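Antisigma-factor antagonist, STAS (Rhodobacter sphaeroides, PDB 3OIZ) is the STAS domain of a membrane protein of the SulP family, which probably transports sulfate or a related anion, the domain probably having a regulatory part. Local coordinates at residues G15-Y20 with R46-V51; E32-A37 with D66-K71; G24-A29 with S52-W57; Y20-Q25 with A36-R41. All blocks are in the same frame, centred on the assembly; numbering follows the deposited sequence. Where two conformers were deposited one is given.

Contact 1 of 4, residues G15-Y20 with R46-V51; sequences GRERIY and RVVIDV
Arg46 opens the strand by pairing with Glu17 of the parallel strand beside it. Its N donates to Arg16 O and its O accepts from Arg18 N. The chain bends at chi3 (-50°), which turns NE back to Glu17 OE1, 2.8 Å away. This salt bridge lies near the guanidinium plane but uses the anti side of the carboxylate. With an alanine here, the Glu17 carboxylate would probably lose this charged mate and be freer to turn. Val47 sends CG1 to the edge of the Tyr20 ring, 4.1 Å from CD2. Val48 N binds Arg18 O, and Val48 O takes Tyr20 N at 2.8 Å. On the face of Glu17 and Arg46, Val48 CB lies 3.9 Å from Ile19 CG1, the two side chains alongside each other. Asp50 N donates to Tyr20 O, and the pairing runs on beyond it. Both are central strands of the mixed sheet: 5-11 flanks 17-23, and 78-82 flanks 46-51. Val47 and Ile49 pack on helix 59-74.

Contact 2 of 4, residues E32-A37 with D66-K71; sequences EDFMAA and DMAVLK
Met35, a selenomethionine, reaches across from helix 31-36, and its methyl end touches both Met67 and Lys71 of helix 59-74. Its chain curls at both chi2 (-55°) and chi3 (-70°), which carries the terminal methyl to the second helix. CE lies 3.7 Å from CG of Met67, also a selenomethionine, and the two side chains cross at about a right angle. The same methyl touches the aliphatic part of Lys71, with CE 3.8 Å from CD. Here the two chains meet at a slant. Nearer the backbone, Met35 SE is 4.3 Å from Ala68 CB. Ala68 points toward the other helix, and its small side chain lets both Met35 and Phe34 come close. Phe34 CE2 lies 4.3 Å from Ala68 CB, the methyl standing oblique to the ring. No hydrogen bond joins the segments, so the contact rests on apolar touches. The axes stay 10.6 Å apart and cross at -27°, so the helices meet through their side chains. Phe40 packs on Met35, Ala68 and Lys71, and Phe34 also meets Ala64 and Leu65. Two helices running roughly the same way, packed together beside a beta sheet, fit the alpha/beta layout of the STAS domain.

Contact 3 of 4, residues G24-A29 with S52-W57; sequences GQLFYA and SRAHIW
Phe27 and Trp57, both with chi1 near -72°, set CG anti to their carbonyl carbon, which brings the two rings face over face. Gln25 folds back at chi2 (-51°), carrying its amide to Trp57 and His55. These groups sit on a two-stranded parallel sheet, 25-26 with 54-56, formed where both strands have turned a corner after the main STAS sheet. Gly24 N bonds to Arg53 O, and Gly24 O accepts from His55 N. Leu26 N then binds His55 O, and Leu26 O takes Trp57 N. At the backbone angles of Gly24 a CB would be jammed against the carbonyl O of the residue before, which explains the glycine at this corner. On the buried face Leu26 CD1 lies 4.1 Å from Ile56 CG1 and also touches Ala54. Ile56 continues inward to helices 59-74 and 84-88. Just past the strands, the Phe27 ring and the five-membered ring of Trp57 form an offset stack, with centroids 4.2 Å apart and planes at 9°. A leucine here lacks the indole, and would probably leave the Phe27 face without its stacking partner and Gln25 OE1 without this donor. That oxygen is also 3.3 Å from His55 CD2, at the imidazole edge. Trp57 NE1 meets Gln25 OE1 at 2.9 Å, in the indole plane and on a lone pair of the amide oxygen.

Contact 4 of 4, residues Y20-Q25 with A36-R41; sequences YRVEGQ and AAFDFR
Tyr20 meets Phe38 in an edge-to-face aromatic pair, which joins a strand of the STAS sheet to the loop after helix 31-36. The edge of Phe38 points at the face of Tyr20, with planes 56° apart and centroids at 4.7 Å. Phe38 CD1 sits over the centre of the phenol ring, 3.6 Å from Tyr20 CD1. With chi1 at -59°, Phe38 swings its ring away from its own carbonyl carbon and in under the tyrosine. At the far end of the phenol, the OH accepts a nearly straight bond of 3.0 Å from Asp39 N, with an angle of 174°. The ring is thus held both over its face and at its polar end. Val22 CG2 lies 4.4 Å from Phe38 CZ, so the next inward-facing residue of the strand touches the same ring. Further out, Asp39 OD1 accepts from Arg41 N, closing an Asx turn that shapes the loop next to the Tyr20 bond. The Phe40 ring has Phe38 CB over one face and packs on Ala68 and Lys71 of helix 59-74. Phe34 meets Phe38 edge-to-face, which ties the loop back to its own helix. A water in the plane of the phenol ring accepts from Tyr20 OH at 2.7 Å and donates to Asp39 O at 2.6 Å.

In the fold
All four contacts lie in one STAS domain. Contacts 1 and 4 share Tyr20 and strand 17-23, with centres about 10 Å apart, and contact 4 is nested along the chain within the loop closed by contact 1. Strands 17-23 and 46-51 then turn corners into the small sheet of contact 3, about 18 Å from contact 1 between centres. Helix 31-36 follows strand 25-26, and helix 59-74 follows strand 54-56, so contact 2 pairs the helices that come next. Its centre is about 7 Å from contact 4, and Phe40 bridges them. Their inward faces meet: Phe34 packs on Leu26, and Val69 on Ile49.

Contact 1 of 4, residues G15-Y20 with R46-V51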
loop_
_atom_site.group_PDB
_atom_site.type_symbol
_atom_site.label_atom_id
_atom_site.label_comp_id
_atom_site.label_asym_id
_atom_site.label_seq_id
_atom_site.Cartn_x
_atom_site.Cartn_y
_atom_site.Cartn_z
ATOM N N GLY A 15 12.763 4.547 -13.821
ATOM C CA GLY A 15 12.852 4.897 -12.416
ATOM C C GLY A 15 11.752 5.843 -11.977
ATOM O O GLY A 15 11.767 6.305 -10.837
ATOM N N ARG A 16 10.785 6.122 -12.861
ATOM C CA ARG A 16 9.734 7.109 -12.550
ATOM C C ARG A 16 8.469 6.555 -11.876
ATOM O O ARG A 16 7.693 7.338 -11.321
ATOM C CB ARG A 16 9.355 7.955 -13.777
ATOM C CG ARG A 16 10.503 8.833 -14.261
ATOM C CD ARG A 16 10.107 9.611 -15.505
ATOM N NE ARG A 16 11.170 10.532 -15.901
ATOM C CZ ARG A 16 11.255 11.814 -15.550
ATOM N NH1 ARG A 16 10.319 12.384 -14.784
ATOM N NH2 ARG A 16 12.288 12.532 -15.974
ATOM N N GLU A 17 8.265 5.237 -11.918
ATOM C CA GLU A 17 7.082 4.642 -11.334
ATOM C C GLU A 17 7.459 3.455 -10.477
ATOM O O GLU A 17 8.283 2.657 -10.914
ATOM C CB GLU A 17 6.107 4.198 -12.434
ATOM C CG GLU A 17 4.886 3.433 -11.874
ATOM C CD GLU A 17 3.875 3.089 -12.939
ATOM O OE1 GLU A 17 3.109 3.977 -13.337
ATOM O OE2 GLU A 17 3.831 1.925 -13.377
ATOM N N ARG A 18 6.863 3.314 -9.287
ATOM C CA ARG A 18 7.076 2.112 -8.485
ATOM C C ARG A 18 5.723 1.472 -8.232
ATOM O O ARG A 18 4.778 2.173 -7.863
ATOM C CB ARG A 18 7.737 2.435 -7.145
ATOM C CG ARG A 18 8.115 1.136 -6.395
ATOM C CD ARG A 18 9.001 1.331 -5.165
ATOM N NE ARG A 18 10.347 1.791 -5.516
ATOM C CZ ARG A 18 11.393 0.993 -5.755
ATOM N NH1 ARG A 18 11.295 -0.359 -5.714
ATOM N NH2 ARG A 18 12.558 1.552 -6.030
ATOM N N ILE A 19 5.621 0.166 -8.459
ATOM C CA ILE A 19 4.408 -0.565 -8.050
ATOM C C ILE A 19 4.700 -1.349 -6.807
ATOM O O ILE A 19 5.650 -2.132 -6.783
ATOM C CB ILE A 19 3.914 -1.524 -9.160
ATOM C CG1 ILE A 19 3.729 -0.725 -10.470
ATOM C CG2 ILE A 19 2.650 -2.297 -8.656
ATOM C CD1 ILE A 19 3.513 -1.595 -11.738
ATOM N N TYR A 20 3.881 -1.142 -5.774
ATOM C CA TYR A 20 3.963 -1.934 -4.551
ATOM C C TYR A 20 2.875 -2.995 -4.604
ATOM O O TYR A 20 1.738 -2.689 -4.925
ATOM C CB TYR A 20 3.719 -1.026 -3.371
ATOM C CG TYR A 20 4.894 -0.171 -2.957
ATOM C CD1 TYR A 20 5.835 -0.646 -2.033
ATOM C CD2 TYR A 20 5.093 1.114 -3.508
ATOM C CE1 TYR A 20 6.937 0.155 -1.642
ATOM C CE2 TYR A 20 6.177 1.904 -3.117
ATOM C CZ TYR A 20 7.086 1.427 -2.178
ATOM O OH TYR A 20 8.170 2.191 -1.791
ATOM N N ARG A 46 4.956 8.427 -10.309
ATOM C CA ARG A 46 3.736 7.617 -10.112
ATOM C C ARG A 46 4.004 6.504 -9.136
ATOM O O ARG A 46 5.091 5.942 -9.113
ATOM C CB ARG A 46 3.255 7.019 -11.435
ATOM C CG ARG A 46 2.769 8.063 -12.414
ATOM C CD ARG A 46 2.402 7.469 -13.802
ATOM N NE ARG A 46 3.446 6.604 -14.367
ATOM C CZ ARG A 46 4.544 7.042 -14.973
ATOM N NH1 ARG A 46 4.766 8.353 -15.114
ATOM N NH2 ARG A 46 5.413 6.169 -15.461
ATOM N N VAL A 47 2.991 6.187 -8.331
ATOM C CA VAL A 47 3.043 5.049 -7.450
ATOM C C VAL A 47 1.751 4.282 -7.653
ATOM O O VAL A 47 0.663 4.875 -7.675
ATOM C CB VAL A 47 3.199 5.476 -5.958
ATOM C CG1 VAL A 47 3.042 4.274 -5.026
ATOM C CG2 VAL A 47 4.547 6.149 -5.752
ATOM N N VAL A 48 1.859 2.967 -7.767
ATOM C CA VAL A 48 0.680 2.102 -7.746
ATOM C C VAL A 48 0.774 1.280 -6.466
ATOM O O VAL A 48 1.829 0.700 -6.181
ATOM C CB VAL A 48 0.671 1.170 -8.964
ATOM C CG1 VAL A 48 -0.521 0.184 -8.882
ATOM C CG2 VAL A 48 0.658 1.997 -10.246
ATOM N N ILE A 49 -0.321 1.211 -5.705
ATOM C CA ILE A 49 -0.380 0.263 -4.568
ATOM C C ILE A 49 -1.420 -0.789 -4.898
ATOM O O ILE A 49 -2.629 -0.501 -4.952
ATOM C CB ILE A 49 -0.677 0.967 -3.235
ATOM C CG1 ILE A 49 0.343 2.105 -2.975
ATOM C CG2 ILE A 49 -0.688 -0.045 -2.060
ATOM C CD1 ILE A 49 0.018 2.857 -1.694
ATOM N N ASP A 50 -0.940 -2.012 -5.121
ATOM C CA ASP A 50 -1.768 -3.104 -5.588
ATOM C C ASP A 50 -2.140 -3.925 -4.368
ATOM O O ASP A 50 -1.287 -4.619 -3.795
ATOM C CB ASP A 50 -1.005 -3.946 -6.631
ATOM C CG ASP A 50 -1.850 -5.079 -7.218
ATOM O OD1 ASP A 50 -2.731 -5.632 -6.539
ATOM O OD2 ASP A 50 -1.594 -5.440 -8.380
ATOM N N VAL A 51 -3.408 -3.856 -3.971
ATOM C CA VAL A 51 -3.889 -4.651 -2.827
ATOM C C VAL A 51 -4.827 -5.819 -3.269
ATOM O O VAL A 51 -5.538 -6.408 -2.443
ATOM C CB VAL A 51 -4.588 -3.739 -1.766
ATOM C CG1 VAL A 51 -3.564 -2.774 -1.163
ATOM C CG2 VAL A 51 -5.808 -2.982 -2.379
#

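Contact 2 of 4, residues E32-A37 with D66-K71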
loop_
_atom_site.group_PDB
_atom_site.type_symbol
_atom_site.label_atom_id
_atom_site.label_comp_id
_atom_site.label_asym_id
_atom_site.label_seq_id
_atom_site.Cartn_x
_atom_site.Cartn_y
_atom_site.Cartn_z
ATOM N N GLU A 32 1.709 -0.197 11.834
ATOM C CA GLU A 32 3.053 0.403 11.800
ATOM C C GLU A 32 3.986 -0.373 10.860
ATOM O O GLU A 32 4.749 0.225 10.116
ATOM C CB GLU A 32 3.648 0.520 13.206
ATOM C CG GLU A 32 2.946 1.561 14.116
ATOM C CD GLU A 32 3.465 1.511 15.574
ATOM O OE1 GLU A 32 4.660 1.157 15.799
ATOM O OE2 GLU A 32 2.672 1.824 16.507
ATOM N N ASP A 33 3.874 -1.700 10.856
ATOM C CA ASP A 33 4.659 -2.519 9.936
ATOM C C ASP A 33 4.281 -2.234 8.501
ATOM O O ASP A 33 5.156 -2.165 7.615
ATOM C CB ASP A 33 4.441 -4.008 10.241
ATOM C CG ASP A 33 4.622 -4.322 11.709
ATOM O OD1 ASP A 33 5.719 -4.775 12.034
ATOM O OD2 ASP A 33 3.682 -4.105 12.552
ATOM N N PHE A 34 2.974 -2.074 8.255
ATOM C CA PHE A 34 2.498 -1.750 6.912
ATOM C C PHE A 34 3.109 -0.411 6.431
ATOM O O PHE A 34 3.616 -0.306 5.297
ATOM C CB PHE A 34 0.963 -1.729 6.930
ATOM C CG PHE A 34 0.355 -1.235 5.668
ATOM C CD1 PHE A 34 0.147 -2.103 4.586
ATOM C CD2 PHE A 34 -0.054 0.093 5.565
ATOM C CE1 PHE A 34 -0.432 -1.617 3.370
ATOM C CE2 PHE A 34 -0.640 0.573 4.393
ATOM C CZ PHE A 34 -0.845 -0.272 3.293
HETATM N N MSE A 35 3.029 0.623 7.263
HETATM C CA MSE A 35 3.619 1.933 6.905
HETATM C C MSE A 35 5.112 1.845 6.592
HETATM O O MSE A 35 5.580 2.456 5.621
HETATM C CB MSE A 35 3.371 2.990 8.001
HETATM C CG MSE A 35 1.890 3.287 8.258
HETATM SE SE MSE A 35 0.869 3.807 6.713
HETATM C CE MSE A 35 1.643 5.532 6.436
ATOM N N ALA A 36 5.837 1.032 7.363
ATOM C CA ALA A 36 7.271 0.918 7.224
ATOM C C ALA A 36 7.677 0.235 5.932
ATOM O O ALA A 36 8.877 0.271 5.561
ATOM C CB ALA A 36 7.818 0.159 8.380
ATOM N N ALA A 37 6.704 -0.398 5.265
ATOM C CA ALA A 37 6.978 -1.057 3.978
ATOM C C ALA A 37 7.259 -0.088 2.817
ATOM O O ALA A 37 7.839 -0.486 1.793
ATOM C CB ALA A 37 5.869 -2.006 3.611
ATOM N N ASP A 66 -4.971 4.620 3.264
ATOM C CA ASP A 66 -5.291 5.997 2.828
ATOM C C ASP A 66 -4.117 6.921 3.183
ATOM O O ASP A 66 -3.767 7.836 2.408
ATOM C CB ASP A 66 -6.544 6.502 3.517
ATOM C CG ASP A 66 -7.827 5.836 3.009
ATOM O OD1 ASP A 66 -7.798 5.131 1.963
ATOM O OD2 ASP A 66 -8.878 6.028 3.698
HETATM N N MSE A 67 -3.539 6.717 4.367
HETATM C CA MSE A 67 -2.403 7.526 4.798
HETATM C C MSE A 67 -1.173 7.296 3.913
HETATM O O MSE A 67 -0.449 8.260 3.599
HETATM C CB MSE A 67 -2.084 7.283 6.288
HETATM C CG MSE A 67 -0.962 8.166 6.841
HETATM SE SE MSE A 67 -1.409 10.056 6.770
HETATM C CE MSE A 67 -2.496 10.082 8.364
ATOM N N ALA A 68 -0.928 6.034 3.515
ATOM C CA ALA A 68 0.216 5.739 2.659
ATOM C C ALA A 68 -0.009 6.476 1.325
ATOM O O ALA A 68 0.915 7.121 0.778
ATOM C CB ALA A 68 0.338 4.256 2.419
ATOM N N VAL A 69 -1.233 6.372 0.791
ATOM C CA VAL A 69 -1.582 7.105 -0.428
ATOM C C VAL A 69 -1.346 8.618 -0.276
ATOM O O VAL A 69 -0.685 9.257 -1.146
ATOM C CB VAL A 69 -3.038 6.829 -0.845
ATOM C CG1 VAL A 69 -3.457 7.811 -1.982
ATOM C CG2 VAL A 69 -3.185 5.329 -1.311
ATOM N N LEU A 70 -1.877 9.190 0.806
ATOM C CA LEU A 70 -1.721 10.618 1.039
ATOM C C LEU A 70 -0.239 11.014 1.114
ATOM O O LEU A 70 0.158 12.024 0.514
ATOM C CB LEU A 70 -2.432 11.023 2.343
ATOM C CG LEU A 70 -2.381 12.511 2.701
ATOM C CD1 LEU A 70 -2.924 13.356 1.531
ATOM C CD2 LEU A 70 -3.201 12.751 3.934
ATOM N N LYS A 71 0.574 10.206 1.821
ATOM C CA LYS A 71 2.000 10.522 1.967
ATOM C C LYS A 71 2.772 10.505 0.658
ATOM O O LYS A 71 3.631 11.402 0.430
ATOM C CB LYS A 71 2.677 9.620 3.008
ATOM C CG LYS A 71 2.229 9.995 4.443
ATOM C CD LYS A 71 2.737 9.028 5.506
ATOM C CE LYS A 71 4.218 9.023 5.574
ATOM N NZ LYS A 71 4.683 9.700 6.808
#

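Contact 3 of 4, residues G24-A29 with S52-W57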
loop_
_atom_site.group_PDB
_atom_site.type_symbol
_atom_site.label_atom_id
_atom_site.label_comp_id
_atom_site.label_asym_id
_atom_site.label_seq_id
_atom_site.Cartn_x
_atom_site.Cartn_y
_atom_site.Cartn_z
ATOM N N GLY A 24 -1.755 -10.814 1.606
ATOM C CA GLY A 24 -1.991 -11.329 2.957
ATOM C C GLY A 24 -2.997 -10.479 3.733
ATOM O O GLY A 24 -3.851 -9.813 3.134
ATOM N N GLN A 25 -2.881 -10.470 5.058
ATOM C CA GLN A 25 -3.960 -9.951 5.946
ATOM C C GLN A 25 -3.528 -8.624 6.547
ATOM O O GLN A 25 -2.439 -8.546 7.104
ATOM C CB GLN A 25 -4.221 -10.924 7.120
ATOM C CG GLN A 25 -4.171 -12.440 6.739
ATOM C CD GLN A 25 -5.046 -12.774 5.539
ATOM O OE1 GLN A 25 -6.147 -12.212 5.376
ATOM N NE2 GLN A 25 -4.548 -13.636 4.665
ATOM N N LEU A 26 -4.379 -7.601 6.432
ATOM C CA LEU A 26 -4.076 -6.277 6.992
ATOM C C LEU A 26 -5.036 -6.026 8.146
ATOM O O LEU A 26 -6.274 -5.981 7.948
ATOM C CB LEU A 26 -4.217 -5.167 5.931
ATOM C CG LEU A 26 -3.312 -5.431 4.718
ATOM C CD1 LEU A 26 -3.555 -4.385 3.676
ATOM C CD2 LEU A 26 -1.829 -5.428 5.099
ATOM N N PHE A 27 -4.449 -5.933 9.341
ATOM C CA PHE A 27 -5.158 -5.704 10.591
ATOM C C PHE A 27 -4.583 -4.497 11.326
ATOM O O PHE A 27 -3.422 -4.131 11.110
ATOM C CB PHE A 27 -4.952 -6.887 11.562
ATOM C CG PHE A 27 -5.677 -8.142 11.190
ATOM C CD1 PHE A 27 -7.055 -8.280 11.439
ATOM C CD2 PHE A 27 -4.972 -9.223 10.673
ATOM C CE1 PHE A 27 -7.719 -9.485 11.123
ATOM C CE2 PHE A 27 -5.607 -10.411 10.354
ATOM C CZ PHE A 27 -6.978 -10.551 10.586
ATOM N N TYR A 28 -5.369 -3.919 12.227
ATOM C CA TYR A 28 -4.945 -2.719 12.931
ATOM C C TYR A 28 -3.655 -2.940 13.718
ATOM O O TYR A 28 -2.856 -2.015 13.893
ATOM C CB TYR A 28 -6.070 -2.261 13.850
ATOM C CG TYR A 28 -6.227 -3.154 15.037
ATOM C CD1 TYR A 28 -5.443 -2.956 16.162
ATOM C CD2 TYR A 28 -7.151 -4.197 15.042
ATOM C CE1 TYR A 28 -5.564 -3.768 17.269
ATOM C CE2 TYR A 28 -7.280 -5.029 16.158
ATOM C CZ TYR A 28 -6.482 -4.802 17.267
ATOM O OH TYR A 28 -6.583 -5.593 18.386
ATOM N N ALA A 29 -3.447 -4.169 14.193
ATOM C CA ALA A 29 -2.258 -4.489 14.920
ATOM C C ALA A 29 -0.962 -4.367 14.113
ATOM O O ALA A 29 0.128 -4.213 14.717
ATOM C CB ALA A 29 -2.390 -5.851 15.579
ATOM N N SER A 52 -4.776 -6.187 -4.541
ATOM C CA SER A 52 -5.680 -7.225 -5.096
ATOM C C SER A 52 -5.516 -8.558 -4.405
ATOM O O SER A 52 -6.462 -9.353 -4.366
ATOM C CB SER A 52 -5.449 -7.407 -6.603
ATOM O OG SER A 52 -4.120 -7.862 -6.866
ATOM N N ARG A 53 -4.311 -8.801 -3.872
ATOM C CA ARG A 53 -3.994 -10.070 -3.220
ATOM C C ARG A 53 -3.984 -9.953 -1.692
ATOM O O ARG A 53 -3.451 -10.826 -0.983
ATOM C CB ARG A 53 -2.695 -10.649 -3.776
ATOM C CG ARG A 53 -2.901 -10.877 -5.259
ATOM C CD ARG A 53 -1.833 -11.661 -5.891
ATOM N NE ARG A 53 -2.029 -11.746 -7.341
ATOM C CZ ARG A 53 -1.442 -12.675 -8.103
ATOM N NH1 ARG A 53 -0.645 -13.595 -7.537
ATOM N NH2 ARG A 53 -1.653 -12.700 -9.416
ATOM N N ALA A 54 -4.592 -8.881 -1.183
ATOM C CA ALA A 54 -4.620 -8.674 0.266
ATOM C C ALA A 54 -6.059 -8.646 0.772
ATOM O O ALA A 54 -7.000 -8.491 -0.018
ATOM C CB ALA A 54 -3.923 -7.326 0.584
ATOM N N HIS A 55 -6.232 -8.770 2.091
ATOM C CA HIS A 55 -7.547 -8.643 2.727
ATOM C C HIS A 55 -7.443 -7.570 3.801
ATOM O O HIS A 55 -6.602 -7.677 4.677
ATOM C CB HIS A 55 -7.964 -9.968 3.398
ATOM C CG HIS A 55 -8.069 -11.103 2.430
ATOM N ND1 HIS A 55 -8.929 -11.073 1.339
ATOM C CD2 HIS A 55 -7.406 -12.289 2.363
ATOM C CE1 HIS A 55 -8.796 -12.204 0.659
ATOM N NE2 HIS A 55 -7.882 -12.954 1.258
ATOM N N ILE A 56 -8.234 -6.514 3.666
ATOM C CA ILE A 56 -8.281 -5.465 4.679
ATOM C C ILE A 56 -9.342 -5.832 5.691
ATOM O O ILE A 56 -10.523 -6.036 5.319
ATOM C CB ILE A 56 -8.596 -4.106 4.036
ATOM C CG1 ILE A 56 -7.501 -3.716 3.016
ATOM C CG2 ILE A 56 -8.721 -3.056 5.147
ATOM C CD1 ILE A 56 -7.955 -2.558 2.031
ATOM N N TRP A 57 -8.978 -5.944 6.975
ATOM C CA TRP A 57 -9.952 -6.484 7.938
ATOM C C TRP A 57 -10.666 -5.469 8.826
ATOM O O TRP A 57 -11.650 -5.820 9.528
ATOM C CB TRP A 57 -9.238 -7.525 8.818
ATOM C CG TRP A 57 -8.952 -8.776 8.050
ATOM C CD1 TRP A 57 -7.782 -9.130 7.460
ATOM C CD2 TRP A 57 -9.900 -9.816 7.742
ATOM N NE1 TRP A 57 -7.904 -10.369 6.856
ATOM C CE2 TRP A 57 -9.208 -10.803 6.991
ATOM C CE3 TRP A 57 -11.260 -10.019 8.060
ATOM C CZ2 TRP A 57 -9.831 -11.982 6.537
ATOM C CZ3 TRP A 57 -11.903 -11.187 7.590
ATOM C CH2 TRP A 57 -11.183 -12.158 6.836
#

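Contact 4 of 4, residues Y20-Q25 with A36-R41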
loop_
_atom_site.group_PDB
_atom_site.type_symbol
_atom_site.label_atom_id
_atom_site.label_comp_id
_atom_site.label_asym_id
_atom_site.label_seq_id
_atom_site.Cartn_x
_atom_site.Cartn_y
_atom_site.Cartn_z
ATOM N N TYR A 20 3.881 -1.142 -5.774
ATOM C CA TYR A 20 3.963 -1.934 -4.551
ATOM C C TYR A 20 2.875 -2.995 -4.604
ATOM O O TYR A 20 1.738 -2.689 -4.925
ATOM C CB TYR A 20 3.719 -1.026 -3.371
ATOM C CG TYR A 20 4.894 -0.171 -2.957
ATOM C CD1 TYR A 20 5.835 -0.646 -2.033
ATOM C CD2 TYR A 20 5.093 1.114 -3.508
ATOM C CE1 TYR A 20 6.937 0.155 -1.642
ATOM C CE2 TYR A 20 6.177 1.904 -3.117
ATOM C CZ TYR A 20 7.086 1.427 -2.178
ATOM O OH TYR A 20 8.170 2.191 -1.791
ATOM N N ARG A 21 3.208 -4.236 -4.262
ATOM C CA ARG A 21 2.254 -5.326 -4.282
ATOM C C ARG A 21 2.109 -5.813 -2.842
ATOM O O ARG A 21 3.066 -6.282 -2.238
ATOM C CB ARG A 21 2.707 -6.448 -5.239
ATOM C CG ARG A 21 2.577 -5.973 -6.720
ATOM C CD ARG A 21 2.886 -7.108 -7.739
ATOM N NE ARG A 21 2.933 -6.546 -9.093
ATOM C CZ ARG A 21 4.045 -6.110 -9.691
ATOM N NH1 ARG A 21 5.224 -6.178 -9.065
ATOM N NH2 ARG A 21 3.997 -5.603 -10.918
ATOM N N VAL A 22 0.903 -5.683 -2.304
ATOM C CA VAL A 22 0.628 -6.094 -0.949
ATOM C C VAL A 22 -0.162 -7.411 -0.991
ATOM O O VAL A 22 -1.144 -7.552 -1.753
ATOM C CB VAL A 22 -0.251 -5.007 -0.259
ATOM C CG1 VAL A 22 -0.413 -5.352 1.188
ATOM C CG2 VAL A 22 0.350 -3.568 -0.395
ATOM N N GLU A 23 0.248 -8.382 -0.178
ATOM C CA GLU A 23 -0.473 -9.675 -0.099
ATOM C C GLU A 23 -0.646 -10.134 1.330
ATOM O O GLU A 23 0.198 -9.855 2.179
ATOM C CB GLU A 23 0.229 -10.780 -0.892
ATOM C CG GLU A 23 1.648 -11.008 -0.481
ATOM C CD GLU A 23 1.821 -11.947 0.724
ATOM O OE1 GLU A 23 0.834 -12.558 1.230
ATOM O OE2 GLU A 23 2.979 -12.069 1.181
ATOM N N GLY A 24 -1.755 -10.814 1.606
ATOM C CA GLY A 24 -1.991 -11.329 2.957
ATOM C C GLY A 24 -2.997 -10.479 3.733
ATOM O O GLY A 24 -3.851 -9.813 3.134
ATOM N N GLN A 25 -2.881 -10.470 5.058
ATOM C CA GLN A 25 -3.960 -9.951 5.946
ATOM C C GLN A 25 -3.528 -8.624 6.547
ATOM O O GLN A 25 -2.439 -8.546 7.104
ATOM C CB GLN A 25 -4.221 -10.924 7.120
ATOM C CG GLN A 25 -4.171 -12.440 6.739
ATOM C CD GLN A 25 -5.046 -12.774 5.539
ATOM O OE1 GLN A 25 -6.147 -12.212 5.376
ATOM N NE2 GLN A 25 -4.548 -13.636 4.665
ATOM N N ALA A 36 5.837 1.032 7.363
ATOM C CA ALA A 36 7.271 0.918 7.224
ATOM C C ALA A 36 7.677 0.235 5.932
ATOM O O ALA A 36 8.877 0.271 5.561
ATOM C CB ALA A 36 7.818 0.159 8.380
ATOM N N ALA A 37 6.704 -0.398 5.265
ATOM C CA ALA A 37 6.978 -1.057 3.978
ATOM C C ALA A 37 7.259 -0.088 2.817
ATOM O O ALA A 37 7.839 -0.486 1.793
ATOM C CB ALA A 37 5.869 -2.006 3.611
ATOM N N PHE A 38 6.860 1.168 2.954
ATOM C CA PHE A 38 6.911 2.107 1.814
ATOM C C PHE A 38 8.058 3.124 1.966
ATOM O O PHE A 38 8.352 3.602 3.067
ATOM C CB PHE A 38 5.562 2.847 1.687
ATOM C CG PHE A 38 4.406 1.925 1.493
ATOM C CD1 PHE A 38 4.069 1.485 0.214
ATOM C CD2 PHE A 38 3.638 1.502 2.578
ATOM C CE1 PHE A 38 2.990 0.599 0.013
ATOM C CE2 PHE A 38 2.559 0.607 2.402
ATOM C CZ PHE A 38 2.222 0.158 1.125
ATOM N N ASP A 39 8.690 3.472 0.859
ATOM C CA ASP A 39 9.695 4.527 0.868
ATOM C C ASP A 39 9.043 5.795 0.319
ATOM O O ASP A 39 9.025 6.033 -0.906
ATOM C CB ASP A 39 10.868 4.127 -0.027
ATOM C CG ASP A 39 11.941 5.218 -0.122
ATOM O OD1 ASP A 39 11.806 6.272 0.565
ATOM O OD2 ASP A 39 12.918 5.034 -0.909
ATOM N N PHE A 40 8.510 6.612 1.220
ATOM C CA PHE A 40 7.750 7.788 0.824
ATOM C C PHE A 40 8.642 8.879 0.227
ATOM O O PHE A 40 8.152 9.751 -0.501
ATOM C CB PHE A 40 6.939 8.319 2.018
ATOM C CG PHE A 40 5.919 7.337 2.530
ATOM C CD1 PHE A 40 4.822 6.947 1.746
ATOM C CD2 PHE A 40 6.076 6.760 3.780
ATOM C CE1 PHE A 40 3.897 6.007 2.218
ATOM C CE2 PHE A 40 5.149 5.842 4.267
ATOM C CZ PHE A 40 4.060 5.463 3.488
ATOM N N ARG A 41 9.939 8.819 0.486
ATOM C CA ARG A 41 10.822 9.920 0.064
ATOM C C ARG A 41 11.420 9.747 -1.322
ATOM O O ARG A 41 12.046 10.673 -1.833
ATOM C CB ARG A 41 11.916 10.193 1.109
ATOM C CG ARG A 41 11.335 10.596 2.483
ATOM C CD ARG A 41 12.353 11.279 3.419
ATOM N NE ARG A 41 13.663 10.613 3.553
ATOM C CZ ARG A 41 13.881 9.295 3.653
ATOM N NH1 ARG A 41 12.878 8.410 3.657
ATOM N NH2 ARG A 41 15.131 8.850 3.752
HETATM O O HOH W 1 8.853 4.462 -3.008
#